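C2 domain protein (Ramazzottius varieornatus, PDB 7DF2) is a tardigrade-specific C2 domain protein that binds calcium ions and is probably secreted. Local coordinates at residues 76-81 / 114-119; 39-44 / 121-126; 127-132 / 145-150. All blocks are in the same frame, centred on the assembly; numbering follows the deposited sequence.

Overall arrangement
After the short strand 37-38, the chain turns a corner at residues 39-40 into strand 41-51; the corner and the first residues of the strand, 39-44, wait for a partner far along the chain. Strand 70-77 then ends in the turn at 76-81, which meets 114-119 and closes contact 1. Soon afterwards 121-126 returns to 39-44, so contact 2 closes a longer loop that encloses contact 1 completely. Both join the two sheets of the sandwich: 41-51 and 107-119 are neighbours in one, 70-77 and 121-136 in the other. Contact 3 follows in series, a local hairpin of 127-132 with 145-150. It pairs two neighbouring strands of the second sheet and shares strand 121-136 with contact 2.

Contact 1 of 3, residues 76-81 / 114-119; sequences IDTEKP and ISRDVC
Ile76 and Arg116 sit with their CA atoms 6.5 Å apart where the end of strand 70-77 packs over strand 107-119 of the facing sheet, the two segments running in roughly the same direction, 28° apart end to end. Ile76 lays its CD1 on the backbone of the other sheet, 3.6 Å from Ser115 CA, while its shaft slides past Ile114. Arg116 does most of the work. With CG opposite the backbone N (chi1 -175°) and the chain straight out to NE, it spans the gap between the sheets. There NH1 donates to Ile76 O at 2.8 Å, the acceptor lying in the guanidinium plane. Thr78 sets OG1 over the centre of one guanidinium face, 3.1 Å from Arg116 CZ, too poorly angled for a hydrogen bond. That hydroxyl shares a hydrogen bond with a water, and the water donates to Asp117 O. At the guanidinium's edge, near its plane, Glu79 OE2 forms a salt bridge with Arg116 NH2 at 2.9 Å, although as a hydrogen bond it is weak. Asp77 OD1 holds the turn, accepting from Glu79 N, an Asx turn, and from Lys80 N, which extends it to an Asx motif. Asn201 of the C-terminal tail bonds to Arg116 NH1 and Asp77 OD1, and Ser199 to Arg116 NE. A buried guanidinium is thus gripped by backbone, carboxylate and tail, which probably offsets much of the cost of burying its charge.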
# COMPACT_ATOMS: atom_id res chain seq x y z
N ILE A 76 -1.03 -4.06 -3.74
CA ILE A 76 -1.02 -5.21 -2.84
C ILE A 76 -0.06 -6.23 -3.44
O ILE A 76 -0.35 -6.81 -4.50
CB ILE A 76 -2.43 -5.81 -2.68
CG1 ILE A 76 -3.39 -4.81 -2.05
CG2 ILE A 76 -2.37 -7.08 -1.86
CD1 ILE A 76 -4.89 -5.18 -2.24
N ASP A 77 1.08 -6.46 -2.78
CA ASP A 77 2.16 -7.30 -3.32
C ASP A 77 2.05 -8.71 -2.73
O ASP A 77 2.57 -8.99 -1.65
CB ASP A 77 3.52 -6.68 -3.02
CG ASP A 77 4.68 -7.47 -3.64
OD1 ASP A 77 4.42 -8.48 -4.33
OD2 ASP A 77 5.84 -7.06 -3.41
N THR A 78 1.44 -9.61 -3.48
CA THR A 78 1.28 -10.99 -3.03
C THR A 78 2.45 -11.89 -3.43
O THR A 78 2.46 -13.06 -3.04
CB THR A 78 -0.00 -11.58 -3.61
OG1 THR A 78 0.03 -11.47 -5.03
CG2 THR A 78 -1.24 -10.84 -3.03
N GLU A 79 3.42 -11.37 -4.18
CA GLU A 79 4.45 -12.20 -4.79
C GLU A 79 5.86 -11.92 -4.29
O GLU A 79 6.65 -12.86 -4.12
CB GLU A 79 4.43 -12.03 -6.32
CG GLU A 79 3.07 -12.23 -6.97
CD GLU A 79 3.13 -12.03 -8.48
OE1 GLU A 79 4.25 -11.91 -9.01
OE2 GLU A 79 2.06 -11.98 -9.13
N LYS A 80 6.23 -10.66 -4.06
CA LYS A 80 7.61 -10.31 -3.73
C LYS A 80 7.71 -9.44 -2.47
O LYS A 80 8.37 -8.39 -2.48
CB LYS A 80 8.26 -9.61 -4.93
CG LYS A 80 8.20 -10.41 -6.22
CD LYS A 80 9.21 -11.56 -6.20
CE LYS A 80 9.51 -12.11 -7.59
NZ LYS A 80 10.25 -13.41 -7.52
N PRO A 81 7.11 -9.87 -1.35
CA PRO A 81 6.99 -8.97 -0.20
C PRO A 81 8.32 -8.59 0.43
O PRO A 81 8.38 -7.58 1.15
CB PRO A 81 6.13 -9.77 0.78
CG PRO A 81 6.42 -11.18 0.45
CD PRO A 81 6.56 -11.20 -1.05
N ILE A 114 -8.08 -0.45 -2.63
CA ILE A 114 -7.80 -1.33 -3.76
C ILE A 114 -7.91 -2.77 -3.29
O ILE A 114 -7.90 -3.06 -2.08
CB ILE A 114 -6.43 -1.06 -4.41
CG1 ILE A 114 -5.30 -1.27 -3.41
CG2 ILE A 114 -6.36 0.38 -4.97
CD1 ILE A 114 -3.91 -1.19 -4.07
N SER A 115 -8.07 -3.69 -4.24
CA SER A 115 -8.11 -5.09 -3.84
C SER A 115 -7.41 -5.98 -4.86
O SER A 115 -7.19 -5.60 -6.02
CB SER A 115 -9.55 -5.59 -3.61
OG SER A 115 -10.28 -5.61 -4.82
N ARG A 116 -7.05 -7.17 -4.39
CA ARG A 116 -6.35 -8.15 -5.20
C ARG A 116 -6.64 -9.53 -4.64
O ARG A 116 -6.82 -9.70 -3.43
CB ARG A 116 -4.84 -7.90 -5.21
CG ARG A 116 -4.07 -8.83 -6.16
CD ARG A 116 -2.57 -8.56 -6.13
NE ARG A 116 -1.88 -9.43 -7.08
CZ ARG A 116 -0.56 -9.45 -7.26
NH1 ARG A 116 0.22 -8.64 -6.55
NH2 ARG A 116 -0.02 -10.29 -8.13
N ASP A 117 -6.68 -10.53 -5.53
CA ASP A 117 -7.03 -11.88 -5.15
C ASP A 117 -5.82 -12.80 -5.20
O ASP A 117 -4.89 -12.60 -5.99
CB ASP A 117 -8.11 -12.47 -6.06
CG ASP A 117 -9.36 -11.64 -6.10
OD1 ASP A 117 -9.55 -10.80 -5.20
OD2 ASP A 117 -10.17 -11.84 -7.02
N VAL A 118 -5.87 -13.85 -4.38
CA VAL A 118 -4.92 -14.95 -4.41
C VAL A 118 -5.72 -16.18 -4.84
O VAL A 118 -6.73 -16.51 -4.21
CB VAL A 118 -4.25 -15.18 -3.05
CG1 VAL A 118 -3.46 -16.48 -3.07
CG2 VAL A 118 -3.34 -14.00 -2.70
N CYS A 119 -5.28 -16.84 -5.91
CA CYS A 119 -6.11 -17.86 -6.54
C CYS A 119 -5.40 -19.22 -6.55
O CYS A 119 -4.88 -19.67 -7.57
CB CYS A 119 -6.47 -17.40 -7.93
SG CYS A 119 -7.38 -15.81 -7.92
O HOH W 1 -2.09 -12.78 -6.32

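Contact 2 of 3, residues 39-44 / 121-126; sequences GFFRIE and KGVRKI
Ile43 and Ile126 meet end to end across the interior of the C2-type beta sandwich, where the start of strand 41-51 in one sheet faces the start of strand 121-136 in the other. This is the tight part. Ile43 CD1 and Ile126 CD1 are 3.6 Å apart, and the same Ile126 methyl lies 3.8 Å from Ile43 CG1, so the tip of one isoleucine rests against the last two carbons of the other. Ile43 reaches this position with chi2 at 103°, well away from a staggered value. Trp188 of strand 181-190 touches both isoleucines, and Ile150 adds a further apolar neighbour to Ile43, so the pair belongs to a wider core.

One step nearer the end of the sandwich, Phe41 presents the rim of its ring rather than a face. CE2 is 4.2 Å from Ile126 CD1, and CZ points at Val123 CG2, which lies close to the ring plane. Val123 was modelled in two conformers, so that last approach is less certain than the isoleucine pair. Val118 and Asn190 pack on the phenylalanine from its own sheet.

Toward the outside the contact opens up. Lys121 is exposed, its CB pointing away from 39-44, and here the segments meet through backbone atoms alone. At the corner the chain turns through Gly39, whose phi of 122° would press a CB against the preceding carbonyl oxygen. Gly39 bonds through its backbone to Gly120, and its N stays 3.9 Å from Lys121 O.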
# COMPACT_ATOMS: atom_id res chain seq x y z
N GLY A 39 -5.66 -21.25 -0.63
CA GLY A 39 -7.05 -21.22 -1.00
C GLY A 39 -7.28 -20.09 -1.97
O GLY A 39 -6.35 -19.64 -2.65
N PHE A 40 -8.52 -19.62 -2.03
CA PHE A 40 -8.92 -18.54 -2.91
C PHE A 40 -9.47 -17.43 -2.03
O PHE A 40 -10.44 -17.65 -1.29
CB PHE A 40 -9.95 -19.04 -3.93
CG PHE A 40 -9.52 -20.29 -4.64
CD1 PHE A 40 -9.73 -21.54 -4.06
CD2 PHE A 40 -8.87 -20.22 -5.86
CE1 PHE A 40 -9.31 -22.69 -4.70
CE2 PHE A 40 -8.46 -21.36 -6.51
CZ PHE A 40 -8.68 -22.60 -5.93
N PHE A 41 -8.80 -16.29 -2.02
CA PHE A 41 -9.24 -15.24 -1.12
C PHE A 41 -8.91 -13.88 -1.72
O PHE A 41 -8.13 -13.76 -2.66
CB PHE A 41 -8.63 -15.39 0.29
CG PHE A 41 -7.13 -15.57 0.31
CD1 PHE A 41 -6.56 -16.82 0.09
CD2 PHE A 41 -6.29 -14.49 0.57
CE1 PHE A 41 -5.18 -17.00 0.13
CE2 PHE A 41 -4.91 -14.66 0.60
CZ PHE A 41 -4.35 -15.91 0.38
N ARG A 42 -9.56 -12.86 -1.17
CA ARG A 42 -9.46 -11.49 -1.65
C ARG A 42 -8.89 -10.65 -0.53
O ARG A 42 -9.22 -10.87 0.64
CB ARG A 42 -10.85 -10.96 -2.06
CG ARG A 42 -10.88 -9.50 -2.53
CD ARG A 42 -12.15 -9.29 -3.36
NE ARG A 42 -12.09 -10.07 -4.59
CZ ARG A 42 -13.15 -10.42 -5.31
NH1 ARG A 42 -13.00 -11.13 -6.42
NH2 ARG A 42 -14.37 -10.06 -4.91
N ILE A 43 -7.99 -9.73 -0.87
CA ILE A 43 -7.39 -8.80 0.07
C ILE A 43 -7.82 -7.40 -0.32
O ILE A 43 -7.65 -7.00 -1.47
CB ILE A 43 -5.86 -8.90 0.08
CG1 ILE A 43 -5.41 -10.33 0.39
CG2 ILE A 43 -5.25 -7.90 1.09
CD1 ILE A 43 -4.97 -11.07 -0.83
N GLU A 44 -8.35 -6.64 0.65
CA GLU A 44 -8.67 -5.23 0.46
C GLU A 44 -7.68 -4.41 1.26
O GLU A 44 -7.39 -4.73 2.42
CB GLU A 44 -10.10 -4.92 0.89
CG GLU A 44 -11.14 -5.73 0.13
CD GLU A 44 -12.56 -5.37 0.53
OE1 GLU A 44 -12.75 -4.51 1.43
OE2 GLU A 44 -13.50 -5.95 -0.06
N LYS A 121 -2.72 -20.28 -4.99
CA LYS A 121 -1.36 -20.27 -4.47
C LYS A 121 -1.40 -20.15 -2.95
O LYS A 121 -2.43 -19.83 -2.35
CB LYS A 121 -0.57 -19.13 -5.10
CG LYS A 121 0.51 -19.58 -6.07
CD LYS A 121 1.90 -19.21 -5.58
CE LYS A 121 2.71 -18.55 -6.69
NZ LYS A 121 4.18 -18.82 -6.62
N GLY A 122 -0.27 -20.44 -2.33
CA GLY A 122 -0.10 -20.26 -0.90
C GLY A 122 0.84 -19.09 -0.66
O GLY A 122 1.84 -18.94 -1.38
N VAL A 123 0.52 -18.26 0.33
CA VAL A 123 1.39 -17.16 0.71
C VAL A 123 1.55 -17.15 2.22
O VAL A 123 0.66 -17.57 2.97
CB VAL A 123 0.87 -15.79 0.22
CG1 VAL A 123 0.84 -15.73 -1.29
CG2 VAL A 123 -0.50 -15.49 0.82
N ARG A 124 2.71 -16.66 2.67
CA ARG A 124 2.97 -16.42 4.08
C ARG A 124 2.97 -14.95 4.45
O ARG A 124 2.70 -14.63 5.61
CB ARG A 124 4.33 -17.03 4.48
CG ARG A 124 4.39 -18.53 4.30
CD ARG A 124 5.73 -19.09 4.74
NE ARG A 124 5.91 -20.47 4.28
CZ ARG A 124 5.49 -21.54 4.95
NH1 ARG A 124 5.69 -22.75 4.46
NH2 ARG A 124 4.86 -21.39 6.12
N LYS A 125 3.27 -14.07 3.51
CA LYS A 125 3.34 -12.63 3.76
C LYS A 125 2.83 -11.89 2.54
O LYS A 125 3.23 -12.20 1.41
CB LYS A 125 4.78 -12.19 4.05
CG LYS A 125 5.18 -12.24 5.51
CD LYS A 125 6.28 -11.24 5.80
CE LYS A 125 7.54 -11.58 5.05
NZ LYS A 125 8.70 -10.86 5.62
N ILE A 126 1.98 -10.90 2.75
CA ILE A 126 1.52 -10.01 1.69
C ILE A 126 1.93 -8.60 2.05
O ILE A 126 1.62 -8.12 3.15
CB ILE A 126 -0.00 -10.11 1.48
CG1 ILE A 126 -0.38 -11.51 1.00
CG2 ILE A 126 -0.50 -9.05 0.51
CD1 ILE A 126 -1.88 -11.75 0.96

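Contact 3 of 3, residues 127-132 / 145-150; sequences AMRVRA and NYKCHI
Met128 with Cys148 and Val130 with Tyr146 are the hydrogen-bonded pairs of this antiparallel beta hairpin, strand 121-136 with strand 139-150, on the face turned to the other sheet of the C2 sandwich. Met128 and Tyr146 bury the most surface; Asn145 follows on the reverse face. Of the two backbone bonds between Met128 and Cys148, the shorter runs from Met128 N to Cys148 O at 2.7 Å. The methionine bends at chi3 (-77°) and meets Ile150 at about a right angle, CG lying 3.8 Å from Ile150 CD1. CE also approaches the sulfur of Cys148, a residue modelled in two conformers. The edge of the Tyr146 ring meets Ala132 CB, near CE1, and CD1 lies 4.1 Å from Val130 CG1, while its hydroxyl bonds to Ser180. Behind the sheet, Arg131 stretches out straight and NH1 donates to Asn145 OD1 at 2.9 Å, with guanidinium and amide planes 45° apart. A leucine in its place would probably leave Asn145 OD1 without this donor and Tyr92 without its cation-pi partner. Asn145 ND2 is held by Glu175. Along the same face Arg129, salt-bridged to Asp77, runs beside Lys147, which bonds to Pro81 O. One water accepts from both cations, from Arg129 NH1 at 2.9 Å and from Lys147 NZ at 2.8 Å, while Lys147 CD sits over the guanidinium face, offset toward its rim.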
# COMPACT_ATOMS: atom_id res chain seq x y z
N ALA A 127 2.62 -7.93 1.14
CA ALA A 127 3.16 -6.60 1.41
C ALA A 127 2.21 -5.55 0.85
O ALA A 127 2.01 -5.47 -0.37
CB ALA A 127 4.54 -6.44 0.79
N MET A 128 1.63 -4.75 1.73
CA MET A 128 0.94 -3.53 1.30
C MET A 128 2.02 -2.50 1.00
O MET A 128 2.84 -2.19 1.86
CB MET A 128 -0.00 -3.04 2.40
CG MET A 128 -1.16 -3.99 2.64
SD MET A 128 -2.31 -3.34 3.87
CE MET A 128 -1.45 -3.67 5.41
N ARG A 129 2.05 -2.01 -0.25
CA ARG A 129 3.09 -1.09 -0.70
C ARG A 129 2.46 0.24 -1.06
O ARG A 129 1.44 0.28 -1.76
CB ARG A 129 3.84 -1.65 -1.92
CG ARG A 129 4.68 -2.88 -1.63
CD ARG A 129 5.56 -3.21 -2.84
NE ARG A 129 6.36 -4.40 -2.60
CZ ARG A 129 7.58 -4.39 -2.07
NH1 ARG A 129 8.16 -3.24 -1.71
NH2 ARG A 129 8.23 -5.53 -1.89
N VAL A 130 3.06 1.34 -0.59
CA VAL A 130 2.63 2.68 -0.95
C VAL A 130 3.88 3.49 -1.30
O VAL A 130 4.91 3.38 -0.62
CB VAL A 130 1.86 3.39 0.18
CG1 VAL A 130 1.54 4.84 -0.20
CG2 VAL A 130 0.57 2.65 0.51
N ARG A 131 3.79 4.27 -2.37
CA ARG A 131 4.86 5.21 -2.69
C ARG A 131 4.26 6.61 -2.83
O ARG A 131 3.25 6.80 -3.51
CB ARG A 131 5.60 4.81 -3.97
CG ARG A 131 6.62 5.88 -4.45
CD ARG A 131 7.41 5.32 -5.63
NE ARG A 131 8.35 6.29 -6.20
CZ ARG A 131 9.59 6.47 -5.75
NH1 ARG A 131 10.05 5.75 -4.74
NH2 ARG A 131 10.38 7.37 -6.33
N ALA A 132 4.90 7.58 -2.18
CA ALA A 132 4.47 8.97 -2.27
C ALA A 132 5.62 9.80 -2.80
O ALA A 132 6.75 9.69 -2.31
CB ALA A 132 4.02 9.49 -0.90
N ASN A 145 8.75 5.56 0.43
CA ASN A 145 8.11 4.27 0.20
C ASN A 145 7.69 3.71 1.56
O ASN A 145 8.39 3.88 2.56
CB ASN A 145 9.05 3.29 -0.50
CG ASN A 145 9.45 3.73 -1.90
OD1 ASN A 145 8.68 4.37 -2.61
ND2 ASN A 145 10.66 3.36 -2.31
N TYR A 146 6.55 3.03 1.59
CA TYR A 146 5.99 2.48 2.82
C TYR A 146 5.60 1.03 2.56
O TYR A 146 4.96 0.75 1.55
CB TYR A 146 4.75 3.28 3.28
CG TYR A 146 4.95 4.78 3.32
CD1 TYR A 146 4.85 5.55 2.16
CD2 TYR A 146 5.22 5.43 4.52
CE1 TYR A 146 5.04 6.91 2.19
CE2 TYR A 146 5.41 6.81 4.56
CZ TYR A 146 5.32 7.54 3.40
OH TYR A 146 5.52 8.91 3.44
N LYS A 147 6.01 0.12 3.44
CA LYS A 147 5.66 -1.29 3.29
C LYS A 147 5.23 -1.86 4.63
O LYS A 147 5.94 -1.70 5.64
CB LYS A 147 6.83 -2.11 2.73
CG LYS A 147 6.52 -3.60 2.55
CD LYS A 147 7.63 -4.31 1.78
CE LYS A 147 8.81 -4.63 2.69
NZ LYS A 147 9.92 -5.29 1.93
N CYS A 148 4.08 -2.53 4.62
CA CYS A 148 3.44 -3.12 5.79
C CYS A 148 3.04 -4.53 5.40
O CYS A 148 2.47 -4.73 4.32
CB CYS A 148 2.21 -2.29 6.17
SG CYS A 148 1.27 -2.85 7.55
N HIS A 149 3.33 -5.51 6.26
CA HIS A 149 3.02 -6.89 5.92
C HIS A 149 1.72 -7.39 6.54
O HIS A 149 1.43 -7.12 7.70
CB HIS A 149 4.16 -7.80 6.37
CG HIS A 149 5.44 -7.57 5.63
ND1 HIS A 149 5.53 -7.66 4.25
CD2 HIS A 149 6.68 -7.24 6.06
CE1 HIS A 149 6.77 -7.40 3.88
NE2 HIS A 149 7.48 -7.15 4.96
N ILE A 150 0.96 -8.14 5.75
CA ILE A 150 -0.16 -8.92 6.26
C ILE A 150 0.33 -10.34 6.45
O ILE A 150 0.93 -10.93 5.54
CB ILE A 150 -1.35 -8.87 5.28
CG1 ILE A 150 -1.85 -7.43 5.09
CG2 ILE A 150 -2.48 -9.77 5.77
CD1 ILE A 150 -2.64 -7.25 3.79
O HOH W 2 10.50 -3.38 0.01